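Local coordinates for mandelate racemase/muconate lactonizing protein (Geobacillus sp., PDB 3OPS) that probably catalyses a magnesium-dependent reaction of the enolase superfamily on a carboxylate substrate, as mandelate racemase and muconate lactonizing enzymes do, at residues G314-I319 / I340-M345. Numbering follows the deposited sequence.
Sequences GNAYGI and ITIEGM
The ring of Tyr317 presents its edge to Met345, a selenomethionine whose SE lies near the ring plane, 4.3 Å from CD2. Tyr97 makes an edge-to-face stack with the same ring, while Phe365, Ile367 and Val45 also touch the tyrosine side chain. The chain of Met345 starts extended, with CG anti to the backbone N (chi1 -167°), then bends at its third torsion (chi3 92°). This bend brings CE to 3.9 Å from Ala316 CB and also near Tyr317 N. That alanine methyl is the hub of the contact: it points at the 340-345 segment and meets Ile340 CD1 at 3.9 Å. The end of Ile342 also lies on this side, but its modelled position is too close to be trusted. In this enolase-like chain of the TIM-barrel type, the contact joins the segment leading into helix 317-325 to strand 340-342, which pairs antiparallel with strand 14-30. No hydrogen bond crosses between the segments. Within them, Asn315 OD1 accepts a weak capping bond from Tyr317 N (3.1 Å), and Met345 N bonds to Ile342 O (3.2 Å) in a type II turn, with Gly344 at positive phi.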
loop_
_atom_site.group_PDB
_atom_site.type_symbol
_atom_site.label_atom_id
_atom_site.label_comp_id
_atom_site.label_asym_id
_atom_site.label_seq_id
_atom_site.Cartn_x
_atom_site.Cartn_y
_atom_site.Cartn_z
ATOM N N GLY A 314 -3.101 -3.511 -6.547
ATOM C CA GLY A 314 -4.183 -3.245 -7.469
ATOM C C GLY A 314 -4.171 -1.814 -7.968
ATOM O O GLY A 314 -4.668 -1.531 -9.047
ATOM N N ASN A 315 -3.591 -0.915 -7.181
ATOM C CA ASN A 315 -3.519 0.486 -7.560
ATOM C C ASN A 315 -2.106 1.046 -7.364
ATOM O O ASN A 315 -1.682 1.326 -6.232
ATOM C CB ASN A 315 -4.569 1.289 -6.788
ATOM C CG ASN A 315 -4.752 2.698 -7.319
ATOM O OD1 ASN A 315 -3.842 3.300 -7.924
ATOM N ND2 ASN A 315 -5.932 3.251 -7.064
ATOM N N ALA A 316 -1.386 1.192 -8.478
ATOM C CA ALA A 316 -0.017 1.703 -8.481
ATOM C C ALA A 316 0.112 3.002 -7.707
ATOM O O ALA A 316 1.032 3.146 -6.913
ATOM C CB ALA A 316 0.462 1.893 -9.888
ATOM N N TYR A 317 -0.839 3.916 -7.919
ATOM C CA TYR A 317 -0.845 5.256 -7.326
ATOM C C TYR A 317 -0.621 5.265 -5.822
ATOM O O TYR A 317 -0.003 6.183 -5.290
ATOM C CB TYR A 317 -2.145 6.015 -7.684
ATOM C CG TYR A 317 -2.187 7.447 -7.207
ATOM C CD1 TYR A 317 -2.587 7.760 -5.905
ATOM C CD2 TYR A 317 -1.834 8.501 -8.061
ATOM C CE1 TYR A 317 -2.628 9.087 -5.459
ATOM C CE2 TYR A 317 -1.868 9.828 -7.625
ATOM C CZ TYR A 317 -2.262 10.111 -6.328
ATOM O OH TYR A 317 -2.300 11.413 -5.896
ATOM N N GLY A 318 -1.117 4.232 -5.153
ATOM C CA GLY A 318 -1.055 4.131 -3.697
ATOM C C GLY A 318 0.328 3.880 -3.125
ATOM O O GLY A 318 0.598 4.230 -1.974
ATOM N N ILE A 319 1.204 3.262 -3.915
ATOM C CA ILE A 319 2.601 3.089 -3.527
ATOM C C ILE A 319 3.198 4.456 -3.158
ATOM O O ILE A 319 3.804 4.638 -2.090
ATOM C CB ILE A 319 3.404 2.458 -4.685
ATOM C CG1 ILE A 319 3.039 0.972 -4.835
ATOM C CG2 ILE A 319 4.913 2.635 -4.482
ATOM C CD1 ILE A 319 3.286 0.451 -6.230
ATOM N N ILE A 340 5.155 -1.305 -11.465
ATOM C CA ILE A 340 4.112 -1.139 -12.468
ATOM C C ILE A 340 4.377 0.137 -13.246
ATOM O O ILE A 340 4.828 1.122 -12.663
ATOM C CB ILE A 340 2.715 -0.996 -11.801
ATOM C CG1 ILE A 340 2.395 -2.184 -10.885
ATOM C CG2 ILE A 340 1.617 -0.821 -12.851
ATOM C CD1 ILE A 340 1.250 -1.915 -9.937
ATOM N N THR A 341 4.086 0.116 -14.546
ATOM C CA THR A 341 4.215 1.298 -15.393
ATOM C C THR A 341 2.869 1.774 -15.912
ATOM O O THR A 341 2.218 1.086 -16.711
ATOM C CB THR A 341 5.165 1.041 -16.574
ATOM O OG1 THR A 341 6.513 0.992 -16.092
ATOM C CG2 THR A 341 5.031 2.144 -17.641
ATOM N N ILE A 342 2.442 2.949 -15.462
ATOM C CA ILE A 342 1.162 3.492 -15.929
ATOM C C ILE A 342 1.413 4.521 -17.028
ATOM O O ILE A 342 2.215 5.442 -16.857
ATOM C CB ILE A 342 0.280 4.038 -14.765
ATOM C CG1 ILE A 342 -0.336 2.883 -13.982
ATOM C CG2 ILE A 342 -0.867 4.886 -15.271
ATOM C CD1 ILE A 342 0.603 2.242 -13.034
ATOM N N GLU A 343 0.755 4.328 -18.169
ATOM C CA GLU A 343 0.831 5.289 -19.258
ATOM C C GLU A 343 0.236 6.594 -18.773
ATOM O O GLU A 343 -0.808 6.599 -18.124
ATOM C CB GLU A 343 0.078 4.781 -20.489
ATOM C CG GLU A 343 0.601 3.466 -21.052
ATOM C CD GLU A 343 1.816 3.630 -21.952
ATOM O OE1 GLU A 343 2.319 4.769 -22.108
ATOM O OE2 GLU A 343 2.271 2.606 -22.508
ATOM N N GLY A 344 0.921 7.696 -19.051
ATOM C CA GLY A 344 0.441 9.007 -18.652
ATOM C C GLY A 344 0.746 9.377 -17.214
ATOM O O GLY A 344 0.300 10.430 -16.737
HETATM N N MSE A 345 1.512 8.528 -16.522
HETATM C CA MSE A 345 1.747 8.713 -15.093
HETATM C C MSE A 345 3.249 8.632 -14.754
HETATM O O MSE A 345 3.780 7.564 -14.455
HETATM C CB MSE A 345 0.901 7.708 -14.279
HETATM C CG MSE A 345 0.801 7.992 -12.777
HETATM SE SE MSE A 345 -0.417 6.859 -11.718
HETATM C CE MSE A 345 0.885 5.504 -11.212
#